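Ribulose bisphosphate carboxylase (Hyperthermus butylicus DSM 5456, PDB 6HUN) probably catalyses the addition of carbon dioxide and water to ribulose 1,5-bisphosphate, giving two molecules of 3-phosphoglycerate, as part of an archaeal AMP degradation pathway. Local coordinates at residues K38-A43 with A104-L109; G113-F118 with E148-P153; V137-F142 with V315-R320; A246-M251 with W275-H280. One frame throughout, in Å; residues are numbered along the deposited sequence.

Contact 1. Residues K38-A43 with A104-L109; sequences KDEVIA and AYPVEL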
loop_
_atom_site.group_PDB
_atom_site.type_symbol
_atom_site.label_atom_id
_atom_site.label_comp_id
_atom_site.label_asym_id
_atom_site.label_seq_id
_atom_site.Cartn_x
_atom_site.Cartn_y
_atom_site.Cartn_z
ATOM N N LYS A 38 -10.609 9.923 -26.766
ATOM C CA LYS A 38 -9.909 10.613 -25.681
ATOM C C LYS A 38 -10.629 10.460 -24.344
ATOM O O LYS A 38 -10.122 10.968 -23.332
ATOM C CB LYS A 38 -9.725 12.117 -26.009
ATOM C CG LYS A 38 -8.449 12.508 -26.813
ATOM C CD LYS A 38 -7.203 11.704 -26.394
ATOM C CE LYS A 38 -6.300 12.443 -25.372
ATOM N NZ LYS A 38 -5.205 11.580 -24.771
ATOM N N ASP A 39 -11.771 9.757 -24.303
ATOM C CA ASP A 39 -12.642 9.696 -23.125
ATOM C C ASP A 39 -12.597 8.361 -22.378
ATOM O O ASP A 39 -13.454 8.109 -21.531
ATOM C CB ASP A 39 -14.084 9.973 -23.525
ATOM C CG ASP A 39 -14.581 9.019 -24.600
ATOM O OD1 ASP A 39 -13.723 8.422 -25.303
ATOM O OD2 ASP A 39 -15.826 8.882 -24.758
ATOM N N GLU A 40 -11.650 7.492 -22.686
ATOM C CA GLU A 40 -11.499 6.211 -22.016
ATOM C C GLU A 40 -10.243 6.289 -21.169
ATOM O O GLU A 40 -9.306 7.008 -21.518
ATOM C CB GLU A 40 -11.374 5.084 -23.037
ATOM C CG GLU A 40 -12.598 4.879 -23.955
ATOM C CD GLU A 40 -12.719 3.416 -24.328
ATOM O OE1 GLU A 40 -12.165 3.047 -25.394
ATOM O OE2 GLU A 40 -13.294 2.614 -23.539
ATOM N N VAL A 41 -10.232 5.573 -20.049
ATOM C CA VAL A 41 -8.967 5.366 -19.332
ATOM C C VAL A 41 -8.110 4.403 -20.130
ATOM O O VAL A 41 -8.601 3.383 -20.620
ATOM C CB VAL A 41 -9.220 4.813 -17.921
ATOM C CG1 VAL A 41 -7.853 4.278 -17.254
ATOM C CG2 VAL A 41 -9.939 5.821 -17.073
ATOM N N ILE A 42 -6.821 4.715 -20.270
ATOM C CA ILE A 42 -5.872 3.871 -20.985
ATOM C C ILE A 42 -4.757 3.474 -20.018
ATOM O O ILE A 42 -4.101 4.357 -19.479
ATOM C CB ILE A 42 -5.271 4.629 -22.181
ATOM C CG1 ILE A 42 -6.396 5.100 -23.162
ATOM C CG2 ILE A 42 -4.222 3.761 -22.853
ATOM C CD1 ILE A 42 -6.900 3.972 -23.872
ATOM N N ALA A 43 -4.501 2.181 -19.864
ATOM C CA ALA A 43 -3.352 1.692 -19.082
ATOM C C ALA A 43 -2.322 1.104 -20.040
ATOM O O ALA A 43 -2.693 0.385 -20.973
ATOM C CB ALA A 43 -3.784 0.609 -18.071
ATOM N N ALA A 104 -7.672 -0.314 -22.957
ATOM C CA ALA A 104 -8.619 0.777 -22.833
ATOM C C ALA A 104 -9.786 0.348 -21.940
ATOM O O ALA A 104 -10.308 -0.773 -22.072
ATOM C CB ALA A 104 -9.133 1.196 -24.238
ATOM N N TYR A 105 -10.196 1.259 -21.047
ATOM C CA TYR A 105 -11.194 1.023 -19.984
ATOM C C TYR A 105 -12.298 2.068 -20.060
ATOM O O TYR A 105 -12.016 3.268 -19.880
ATOM C CB TYR A 105 -10.590 1.115 -18.564
ATOM C CG TYR A 105 -9.565 0.063 -18.227
ATOM C CD1 TYR A 105 -8.246 0.249 -18.547
ATOM C CD2 TYR A 105 -9.928 -1.125 -17.594
ATOM C CE1 TYR A 105 -7.307 -0.696 -18.282
ATOM C CE2 TYR A 105 -8.981 -2.106 -17.309
ATOM C CZ TYR A 105 -7.651 -1.865 -17.642
ATOM O OH TYR A 105 -6.691 -2.820 -17.373
ATOM N N PRO A 106 -13.566 1.667 -20.147
ATOM C CA PRO A 106 -14.665 2.642 -20.026
ATOM C C PRO A 106 -14.679 3.321 -18.665
ATOM O O PRO A 106 -14.454 2.683 -17.638
ATOM C CB PRO A 106 -15.917 1.779 -20.212
ATOM C CG PRO A 106 -15.440 0.422 -20.623
ATOM C CD PRO A 106 -14.045 0.281 -20.135
ATOM N N VAL A 107 -14.916 4.636 -18.654
ATOM C CA VAL A 107 -14.804 5.380 -17.389
ATOM C C VAL A 107 -15.870 4.960 -16.379
ATOM O O VAL A 107 -15.688 5.126 -15.165
ATOM C CB VAL A 107 -14.851 6.905 -17.635
ATOM C CG1 VAL A 107 -14.864 7.662 -16.328
ATOM C CG2 VAL A 107 -13.624 7.370 -18.374
ATOM N N GLU A 108 -16.976 4.388 -16.843
ATOM C CA GLU A 108 -18.016 3.902 -15.943
ATOM C C GLU A 108 -17.551 2.738 -15.066
ATOM O O GLU A 108 -18.270 2.360 -14.133
ATOM C CB GLU A 108 -19.250 3.484 -16.762
ATOM C CG GLU A 108 -19.940 4.625 -17.485
ATOM C CD GLU A 108 -19.212 5.098 -18.745
ATOM O OE1 GLU A 108 -19.581 6.188 -19.260
ATOM O OE2 GLU A 108 -18.276 4.401 -19.221
ATOM N N LEU A 109 -16.379 2.156 -15.336
ATOM C CA LEU A 109 -15.863 1.142 -14.409
ATOM C C LEU A 109 -15.479 1.725 -13.051
ATOM O O LEU A 109 -15.342 0.968 -12.070
ATOM C CB LEU A 109 -14.634 0.460 -15.003
ATOM C CG LEU A 109 -14.757 -0.571 -16.121
ATOM C CD1 LEU A 109 -13.380 -0.937 -16.625
ATOM C CD2 LEU A 109 -15.529 -1.842 -15.640
#
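V41 and Y105 form an antiparallel hydrogen-bonded pair where strands 41-49 and 99-105 meet in the mixed sheet of the Rubisco N-terminal domain. V41 N donates to Y105 O at 2.9 Å, and Y105 N returns a shorter bond to V41 O at 2.7 Å. The next pair, I42 with A104, is non-hydrogen-bonded; here the CA of A104 adds a C-H...O contact to V41 O, which thus takes both an N-H and a C-H. On the face these two strand residues share, V41 CB lies 4.0 Å from Y105 CB. The Y105 ring has CG beside its own backbone N (chi1 -65°) and runs along the strand pair, meeting A43 CB with the edge atom CE1 at 3.8 Å; its hydroxyl is hydrogen-bonded to S66 OG. On the other face I42 reaches back with its CD1 to A104 CB, 3.6 Å away, and Y89 of strand 87-93 packs on both residues. Beyond the paired residues the chains diverge: P106 turns the second one into the 3-10 segment 107-109, closed by a bond from L109 N to P106 O. E40, bent at chi2 (-149°), lays its carboxylate over the end of the second strand, OE1 near A104 CB and OE2 in van der Waals range of P106 N, which has no hydrogen to donate. Strand 132-141 flanks 41-49 on its other side, and L109 O accepts from Q211 NE2 of the second subunit. At the end of the contact the CG2 methyl of V107 lies against the carbonyl oxygen of D39, with CG2 and O 3.2 Å apart.

Contact 2. Residues G113-F118 with E148-P153; sequences GSIPNF and ETFPGP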
loop_
_atom_site.group_PDB
_atom_site.type_symbol
_atom_site.label_atom_id
_atom_site.label_comp_id
_atom_site.label_asym_id
_atom_site.label_seq_id
_atom_site.Cartn_x
_atom_site.Cartn_y
_atom_site.Cartn_z
ATOM N N GLY A 113 -13.733 9.993 -8.009
ATOM C CA GLY A 113 -12.895 10.499 -6.933
ATOM C C GLY A 113 -12.280 9.469 -6.000
ATOM O O GLY A 113 -11.872 9.837 -4.895
ATOM N N SER A 114 -12.240 8.178 -6.361
ATOM C CA SER A 114 -11.779 7.143 -5.407
ATOM C C SER A 114 -10.468 6.523 -5.877
ATOM O O SER A 114 -10.490 5.629 -6.726
ATOM C CB SER A 114 -12.832 6.050 -5.244
ATOM O OG SER A 114 -12.327 4.985 -4.401
ATOM N N ILE A 115 -9.316 6.855 -5.268
ATOM C CA ILE A 115 -8.086 6.140 -5.609
ATOM C C ILE A 115 -8.178 4.673 -5.203
ATOM O O ILE A 115 -7.685 3.807 -5.956
ATOM C CB ILE A 115 -6.867 6.852 -5.001
ATOM C CG1 ILE A 115 -6.766 8.298 -5.496
ATOM C CG2 ILE A 115 -5.595 6.051 -5.318
ATOM C CD1 ILE A 115 -6.305 8.407 -6.942
ATOM N N PRO A 116 -8.733 4.315 -4.041
ATOM C CA PRO A 116 -8.855 2.893 -3.722
ATOM C C PRO A 116 -9.593 2.107 -4.776
ATOM O O PRO A 116 -9.184 0.970 -5.067
ATOM C CB PRO A 116 -9.619 2.895 -2.388
ATOM C CG PRO A 116 -9.125 4.206 -1.751
ATOM C CD PRO A 116 -9.175 5.158 -2.908
ATOM N N ASN A 117 -10.667 2.644 -5.325
ATOM C CA ASN A 117 -11.399 1.809 -6.299
ATOM C C ASN A 117 -10.587 1.681 -7.589
ATOM O O ASN A 117 -10.550 0.620 -8.209
ATOM C CB ASN A 117 -12.757 2.402 -6.606
ATOM C CG ASN A 117 -13.527 1.570 -7.630
ATOM O OD1 ASN A 117 -13.902 2.082 -8.699
ATOM N ND2 ASN A 117 -13.812 0.306 -7.283
ATOM N N PHE A 118 -9.906 2.749 -7.976
ATOM C CA PHE A 118 -9.033 2.686 -9.149
ATOM C C PHE A 118 -7.983 1.631 -8.970
ATOM O O PHE A 118 -7.797 0.747 -9.827
ATOM C CB PHE A 118 -8.354 4.067 -9.406
ATOM C CG PHE A 118 -7.208 3.953 -10.358
ATOM C CD1 PHE A 118 -7.474 3.944 -11.722
ATOM C CD2 PHE A 118 -5.913 3.766 -9.908
ATOM C CE1 PHE A 118 -6.455 3.779 -12.617
ATOM C CE2 PHE A 118 -4.857 3.594 -10.811
ATOM C CZ PHE A 118 -5.150 3.576 -12.168
ATOM N N GLU A 148 -11.141 15.095 -13.431
ATOM C CA GLU A 148 -11.683 16.177 -12.621
ATOM C C GLU A 148 -12.509 15.719 -11.426
ATOM O O GLU A 148 -12.942 16.580 -10.660
ATOM C CB GLU A 148 -12.518 17.128 -13.512
ATOM C CG GLU A 148 -13.801 16.536 -14.088
ATOM C CD GLU A 148 -14.476 17.492 -15.117
ATOM O OE1 GLU A 148 -13.771 18.338 -15.724
ATOM O OE2 GLU A 148 -15.716 17.412 -15.309
ATOM N N THR A 149 -12.752 14.413 -11.186
ATOM C CA THR A 149 -13.393 14.041 -9.936
ATOM C C THR A 149 -12.424 14.030 -8.753
ATOM O O THR A 149 -12.842 13.782 -7.610
ATOM C CB THR A 149 -14.090 12.671 -10.101
ATOM O OG1 THR A 149 -13.144 11.599 -10.265
ATOM C CG2 THR A 149 -15.002 12.708 -11.319
ATOM N N PHE A 150 -11.127 14.273 -9.003
ATOM C CA PHE A 150 -10.103 14.305 -7.987
ATOM C C PHE A 150 -9.707 15.761 -7.711
ATOM O O PHE A 150 -9.817 16.614 -8.606
ATOM C CB PHE A 150 -8.884 13.519 -8.459
ATOM C CG PHE A 150 -9.177 12.070 -8.642
ATOM C CD1 PHE A 150 -9.000 11.189 -7.558
ATOM C CD2 PHE A 150 -9.599 11.577 -9.859
ATOM C CE1 PHE A 150 -9.309 9.826 -7.673
ATOM C CE2 PHE A 150 -9.911 10.182 -9.994
ATOM C CZ PHE A 150 -9.737 9.315 -8.906
ATOM N N PRO A 151 -9.335 16.112 -6.467
ATOM C CA PRO A 151 -9.146 17.560 -6.161
ATOM C C PRO A 151 -7.824 18.092 -6.645
ATOM O O PRO A 151 -7.713 19.294 -6.954
ATOM C CB PRO A 151 -9.190 17.627 -4.625
ATOM C CG PRO A 151 -8.789 16.193 -4.204
ATOM C CD PRO A 151 -9.373 15.296 -5.244
ATOM N N GLY A 152 -6.815 17.226 -6.678
ATOM C CA GLY A 152 -5.440 17.659 -6.895
ATOM C C GLY A 152 -4.932 18.445 -5.703
ATOM O O GLY A 152 -5.572 18.521 -4.635
ATOM N N PRO A 153 -3.742 19.020 -5.842
ATOM C CA PRO A 153 -3.139 19.740 -4.723
ATOM C C PRO A 153 -4.032 20.889 -4.267
ATOM O O PRO A 153 -4.734 21.545 -5.080
ATOM C CB PRO A 153 -1.793 20.247 -5.308
ATOM C CG PRO A 153 -1.477 19.287 -6.467
ATOM C CD PRO A 153 -2.855 18.899 -7.023
#
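T149 OG1 has two hydrogen-bond partners: G113 N donates to it across the contact at 2.8 Å, with an N-H...O angle of 141°, and Y146 O, three residues back, is the other. The hydroxyl reaches G113 because it sits between the backbone N and the carbonyl carbon of T149 (chi1 68°). G113, whose backbone has positive phi, also lies against the next residue, F150: its CA stands over one face of the ring in a CH-pi contact, 3.9 Å from the centroid and displaced toward the rim. The peptide that follows stays close to the same ring, G113 C lying 3.4 Å from F150 CE1. This is the start of helix 115-122 in the N-terminal domain, with S114 as N-cap: its OG accepts from N117 N at 3.0 Å. In the first turn I115 comes obliquely to the ring, CD1 being 3.4 Å from F150 CE1. Y146 meets F150 edge-to-face, while Q279 of helix 275-288 packs on the ring and binds both G113 O and I115 N. N117 ND2 extends from the helix to N207 O of the second subunit.

Contact 3. Residues V137-F142 with V315-R320; sequences VEDVYF and VAKLAR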
loop_
_atom_site.group_PDB
_atom_site.type_symbol
_atom_site.label_atom_id
_atom_site.label_comp_id
_atom_site.label_asym_id
_atom_site.label_seq_id
_atom_site.Cartn_x
_atom_site.Cartn_y
_atom_site.Cartn_z
ATOM N N VAL A 137 2.857 -1.960 -14.175
ATOM C CA VAL A 137 1.933 -0.922 -14.657
ATOM C C VAL A 137 2.782 0.312 -14.885
ATOM O O VAL A 137 3.312 0.878 -13.925
ATOM C CB VAL A 137 0.784 -0.636 -13.673
ATOM C CG1 VAL A 137 -0.221 0.277 -14.419
ATOM C CG2 VAL A 137 0.093 -1.960 -13.309
ATOM N N GLU A 138 2.933 0.705 -16.148
ATOM C CA GLU A 138 3.885 1.766 -16.464
ATOM C C GLU A 138 3.253 3.170 -16.373
ATOM O O GLU A 138 3.896 4.126 -15.899
ATOM C CB GLU A 138 4.443 1.552 -17.883
ATOM C CG GLU A 138 5.100 0.201 -18.151
ATOM C CD GLU A 138 6.515 0.074 -17.549
ATOM O OE1 GLU A 138 6.912 0.830 -16.642
ATOM O OE2 GLU A 138 7.231 -0.877 -17.935
ATOM N N ASP A 139 2.013 3.308 -16.840
ATOM C CA ASP A 139 1.360 4.595 -16.850
ATOM C C ASP A 139 -0.127 4.372 -17.086
ATOM O O ASP A 139 -0.539 3.347 -17.626
ATOM C CB ASP A 139 1.936 5.484 -17.982
ATOM C CG ASP A 139 1.601 6.974 -17.787
ATOM O OD1 ASP A 139 0.981 7.319 -16.738
ATOM O OD2 ASP A 139 2.039 7.781 -18.650
ATOM N N VAL A 140 -0.912 5.394 -16.767
ATOM C CA VAL A 140 -2.364 5.346 -16.988
ATOM C C VAL A 140 -2.744 6.736 -17.396
ATOM O O VAL A 140 -2.341 7.695 -16.731
ATOM C CB VAL A 140 -3.151 4.916 -15.727
ATOM C CG1 VAL A 140 -4.663 4.952 -16.011
ATOM C CG2 VAL A 140 -2.781 3.476 -15.342
ATOM N N TYR A 141 -3.504 6.821 -18.501
ATOM C CA TYR A 141 -4.043 8.070 -18.998
ATOM C C TYR A 141 -5.421 8.222 -18.396
ATOM O O TYR A 141 -6.255 7.300 -18.505
ATOM C CB TYR A 141 -4.155 8.034 -20.514
ATOM C CG TYR A 141 -5.199 9.041 -21.021
ATOM C CD1 TYR A 141 -4.885 10.381 -21.072
ATOM C CD2 TYR A 141 -6.474 8.644 -21.383
ATOM C CE1 TYR A 141 -5.814 11.352 -21.550
ATOM C CE2 TYR A 141 -7.459 9.622 -21.857
ATOM C CZ TYR A 141 -7.084 10.960 -21.913
ATOM O OH TYR A 141 -7.948 11.946 -22.345
ATOM N N PHE A 142 -5.653 9.369 -17.759
ATOM C CA PHE A 142 -6.934 9.682 -17.145
ATOM C C PHE A 142 -7.652 10.703 -18.016
ATOM O O PHE A 142 -7.096 11.786 -18.235
ATOM C CB PHE A 142 -6.750 10.226 -15.737
ATOM C CG PHE A 142 -6.154 9.216 -14.807
ATOM C CD1 PHE A 142 -6.933 8.172 -14.355
ATOM C CD2 PHE A 142 -4.837 9.252 -14.489
ATOM C CE1 PHE A 142 -6.385 7.194 -13.513
ATOM C CE2 PHE A 142 -4.286 8.288 -13.610
ATOM C CZ PHE A 142 -5.064 7.271 -13.158
ATOM N N VAL A 315 2.980 6.259 -9.578
ATOM C CA VAL A 315 2.714 6.578 -8.182
ATOM C C VAL A 315 2.695 8.109 -8.003
ATOM O O VAL A 315 1.864 8.651 -7.273
ATOM C CB VAL A 315 3.804 5.944 -7.305
ATOM C CG1 VAL A 315 3.711 6.469 -5.828
ATOM C CG2 VAL A 315 3.737 4.401 -7.388
ATOM N N ALA A 316 3.641 8.811 -8.640
ATOM C CA ALA A 316 3.669 10.272 -8.553
ATOM C C ALA A 316 2.432 10.915 -9.176
ATOM O O ALA A 316 1.848 11.864 -8.617
ATOM C CB ALA A 316 4.956 10.852 -9.230
ATOM N N LYS A 317 1.980 10.391 -10.306
ATOM C CA LYS A 317 0.753 10.913 -10.914
ATOM C C LYS A 317 -0.462 10.701 -10.008
ATOM O O LYS A 317 -1.285 11.615 -9.820
ATOM C CB LYS A 317 0.583 10.211 -12.268
ATOM C CG LYS A 317 -0.736 10.409 -12.895
ATOM C CD LYS A 317 -0.769 9.626 -14.198
ATOM C CE LYS A 317 -0.502 10.516 -15.334
ATOM N NZ LYS A 317 -0.866 9.925 -16.656
ATOM N N LEU A 318 -0.562 9.540 -9.367
ATOM C CA LEU A 318 -1.710 9.316 -8.469
ATOM C C LEU A 318 -1.604 10.216 -7.235
ATOM O O LEU A 318 -2.609 10.673 -6.712
ATOM C CB LEU A 318 -1.762 7.839 -8.041
ATOM C CG LEU A 318 -2.037 6.825 -9.189
ATOM C CD1 LEU A 318 -1.796 5.379 -8.660
ATOM C CD2 LEU A 318 -3.445 6.921 -9.616
ATOM N N ALA A 319 -0.382 10.422 -6.724
ATOM C CA ALA A 319 -0.198 11.341 -5.591
ATOM C C ALA A 319 -0.642 12.774 -5.922
ATOM O O ALA A 319 -1.290 13.451 -5.109
ATOM C CB ALA A 319 1.276 11.325 -5.187
ATOM N N ARG A 320 -0.377 13.218 -7.146
ATOM C CA ARG A 320 -0.803 14.542 -7.555
ATOM C C ARG A 320 -2.325 14.610 -7.678
ATOM O O ARG A 320 -2.954 15.575 -7.240
ATOM C CB ARG A 320 -0.141 14.871 -8.887
ATOM C CG ARG A 320 -0.651 16.225 -9.438
ATOM C CD ARG A 320 0.227 16.637 -10.685
ATOM N NE ARG A 320 -0.249 17.928 -11.248
ATOM C CZ ARG A 320 0.187 18.469 -12.390
ATOM N NH1 ARG A 320 1.095 17.829 -13.117
ATOM N NH2 ARG A 320 -0.319 19.635 -12.826
HETATM O O HOH W 1 1.256 10.251 -18.180
#
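K317 reaches out from helix 312-322 and crosses D139 of strand 132-141 at about a right angle. CG stands anti to the backbone N (chi1 168°) and the chain is extended until it bends at chi3 (-99°), which brings NZ to the strand. There the ammonium group donates to V140 O at 2.7 Å, tilted from the carbonyl plane, and forms a longer salt bridge to D139 OD1 at 3.2 Å, on the syn side and out of the carboxylate plane. V140 N reaches the same OD1 from the same face of that plane, at 2.7 Å, so one carboxylate oxygen accepts from both the next residue's N-H and the lysine. A water closes a second route, donating to D139 OD2 at 2.6 Å and accepting from K317 NZ. Q368 OE1 takes a further bond from NZ, and L366 N donates to D139 OD2; the two buried charged groups probably offset each other, and each has further polar partners. The apolar part of the lysine slides past F142 in the opposite direction, its CD at the ring edge, 3.8 Å from CE2. L318, one residue on, crosses F142 at about a right angle and brings CD2 to 3.9 Å from ring atom CZ. One face of that ring is packed by CG1 of V140. The contact joins the N-terminal domain to a helix of the catalytic barrel domain. Around it, E138 and D139 form a classic beta bulge opposite V44 of strand 41-49, and F118 of helix 115-122 packs on both V140 and L318.

Contact 4. Residues A246-M251 with W275-H280; sequences APIREM and WAALQH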
loop_
_atom_site.group_PDB
_atom_site.type_symbol
_atom_site.label_atom_id
_atom_site.label_comp_id
_atom_site.label_asym_id
_atom_site.label_seq_id
_atom_site.Cartn_x
_atom_site.Cartn_y
_atom_site.Cartn_z
ATOM N N ALA A 246 -0.781 8.140 10.982
ATOM C CA ALA A 246 -1.449 7.653 12.196
ATOM C C ALA A 246 -2.742 6.954 11.799
ATOM O O ALA A 246 -3.216 7.110 10.661
ATOM C CB ALA A 246 -1.732 8.806 13.152
ATOM N N PRO A 247 -3.302 6.111 12.659
ATOM C CA PRO A 247 -4.680 5.678 12.413
ATOM C C PRO A 247 -5.557 6.924 12.251
ATOM O O PRO A 247 -5.232 8.009 12.758
ATOM C CB PRO A 247 -5.039 4.859 13.674
ATOM C CG PRO A 247 -3.674 4.393 14.230
ATOM C CD PRO A 247 -2.759 5.614 13.941
ATOM N N ILE A 248 -6.683 6.757 11.537
ATOM C CA ILE A 248 -7.485 7.889 11.036
ATOM C C ILE A 248 -7.876 8.849 12.176
ATOM O O ILE A 248 -7.677 10.073 12.076
ATOM C CB ILE A 248 -8.729 7.363 10.270
ATOM C CG1 ILE A 248 -8.343 6.620 8.945
ATOM C CG2 ILE A 248 -9.792 8.472 10.030
ATOM C CD1 ILE A 248 -7.495 7.439 7.835
ATOM N N ARG A 249 -8.472 8.332 13.264
ATOM C CA ARG A 249 -8.868 9.247 14.340
ATOM C C ARG A 249 -7.667 10.006 14.930
ATOM O O ARG A 249 -7.770 11.221 15.226
ATOM C CB ARG A 249 -9.654 8.450 15.388
ATOM C CG ARG A 249 -11.124 8.445 15.015
ATOM C CD ARG A 249 -11.978 7.462 15.793
ATOM N NE ARG A 249 -13.301 7.375 15.173
ATOM C CZ ARG A 249 -14.271 6.526 15.519
ATOM N NH1 ARG A 249 -14.089 5.629 16.492
ATOM N NH2 ARG A 249 -15.426 6.569 14.863
ATOM N N GLU A 250 -6.502 9.337 15.075
ATOM C CA GLU A 250 -5.339 10.072 15.599
ATOM C C GLU A 250 -4.829 11.089 14.584
ATOM O O GLU A 250 -4.384 12.203 14.970
ATOM C CB GLU A 250 -4.235 9.082 16.006
ATOM C CG GLU A 250 -4.414 8.445 17.418
ATOM C CD GLU A 250 -4.525 9.531 18.527
ATOM O OE1 GLU A 250 -3.709 10.508 18.544
ATOM O OE2 GLU A 250 -5.455 9.422 19.382
ATOM N N MET A 251 -4.891 10.753 13.281
ATOM C CA MET A 251 -4.436 11.710 12.258
ATOM C C MET A 251 -5.321 12.951 12.250
ATOM O O MET A 251 -4.830 14.102 12.137
ATOM C CB MET A 251 -4.462 11.050 10.875
ATOM C CG MET A 251 -4.052 12.032 9.729
ATOM S SD MET A 251 -4.206 11.280 8.110
ATOM C CE MET A 251 -5.964 11.329 7.878
ATOM N N TRP A 275 -3.857 5.123 0.583
ATOM C CA TRP A 275 -4.483 6.123 -0.291
ATOM C C TRP A 275 -5.715 6.732 0.339
ATOM O O TRP A 275 -5.948 7.926 0.187
ATOM C CB TRP A 275 -4.871 5.495 -1.622
ATOM C CG TRP A 275 -3.635 5.159 -2.428
ATOM C CD1 TRP A 275 -3.187 3.903 -2.731
ATOM C CD2 TRP A 275 -2.761 6.072 -3.058
ATOM N NE1 TRP A 275 -2.030 4.004 -3.523
ATOM C CE2 TRP A 275 -1.757 5.319 -3.727
ATOM C CE3 TRP A 275 -2.732 7.474 -3.153
ATOM C CZ2 TRP A 275 -0.725 5.936 -4.515
ATOM C CZ3 TRP A 275 -1.661 8.091 -3.904
ATOM C CH2 TRP A 275 -0.700 7.303 -4.546
ATOM N N ALA A 276 -6.541 5.931 1.024
ATOM C CA ALA A 276 -7.727 6.547 1.609
ATOM C C ALA A 276 -7.324 7.560 2.675
ATOM O O ALA A 276 -7.960 8.634 2.810
ATOM C CB ALA A 276 -8.693 5.444 2.169
ATOM N N ALA A 277 -6.296 7.257 3.451
ATOM C CA ALA A 277 -5.818 8.230 4.449
ATOM C C ALA A 277 -5.356 9.511 3.779
ATOM O O ALA A 277 -5.593 10.633 4.295
ATOM C CB ALA A 277 -4.627 7.657 5.251
ATOM N N LEU A 278 -4.643 9.379 2.664
ATOM C CA LEU A 278 -4.178 10.593 1.965
ATOM C C LEU A 278 -5.365 11.402 1.477
ATOM O O LEU A 278 -5.411 12.635 1.661
ATOM C CB LEU A 278 -3.267 10.207 0.794
ATOM C CG LEU A 278 -2.904 11.349 -0.156
ATOM C CD1 LEU A 278 -2.189 12.557 0.621
ATOM C CD2 LEU A 278 -1.989 10.803 -1.324
ATOM N N GLN A 279 -6.373 10.727 0.857
ATOM C CA GLN A 279 -7.514 11.514 0.363
ATOM C C GLN A 279 -8.283 12.162 1.512
ATOM O O GLN A 279 -8.847 13.257 1.340
ATOM C CB GLN A 279 -8.485 10.647 -0.484
ATOM C CG GLN A 279 -7.746 10.121 -1.771
ATOM C CD GLN A 279 -8.727 9.625 -2.802
ATOM O OE1 GLN A 279 -9.054 8.433 -2.850
ATOM N NE2 GLN A 279 -9.273 10.571 -3.599
ATOM N N HIS A 280 -8.386 11.469 2.661
ATOM C CA HIS A 280 -9.003 12.079 3.845
ATOM C C HIS A 280 -8.187 13.271 4.353
ATOM O O HIS A 280 -8.756 14.328 4.691
ATOM C CB HIS A 280 -9.120 11.034 4.949
ATOM C CG HIS A 280 -10.004 11.463 6.098
ATOM N ND1 HIS A 280 -11.287 11.943 5.926
ATOM C CD2 HIS A 280 -9.787 11.447 7.432
ATOM C CE1 HIS A 280 -11.811 12.235 7.104
ATOM N NE2 HIS A 280 -10.914 11.953 8.036
#
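A277 is the first residue of helix 275-288 to make a substantial contact with helix 248-260, and it receives two side chains. The tip of I248, its CD1, lies 3.9 Å from A277 CB and equally close to the CA, so the small residue lets the isoleucine come down onto the backbone. M251, one turn further along helix 248-260, has CG anti to its backbone N (chi1 177°) and folds at chi3 (76°), bringing its CE methyl to 3.7 Å from A277 O. The two helices are successive outer helices of the TIM barrel, each following a neighbouring strand of it, and I268 of the intervening strand 265-269 packs beneath M251 and A277. One turn after A277 comes H280, whose ring is directed at the first helix. M251 CE lies at its edge, 3.9 Å from CD2, while I248 CG2 approaches the same ring carbon obliquely at 3.9 Å. The imidazole NE2 is hydrogen-bonded to E252 OE2, a residue of the facing helix, which probably limits rotation of the ring. R249 of the second subunit also packs on H280, at the dimer interface.

How the contacts relate
Contacts 1 and 3 share a sheet: strands 41-49 and 132-141 are neighbours, and I42 O lies 2.7 Å from Y141 N, a probable hydrogen bond. Contacts 2 and 3 meet at F118, whose CE1 is 3.5 Å from F142 CE1, and contact 2 reaches contact 4 through Q279. W275 in turn packs on L318 of contact 3, so contacts 2, 3 and 4 all touch one another, while contacts 1 and 4 stay about 13 Å apart at their nearest atoms. Contacts 1, 2 and 4 border the second subunit. The side chain of A277 is about 12 Å from that of H295, the predicted proton acceptor, and that of L318 about 11 Å from that of R296, predicted to bind substrate.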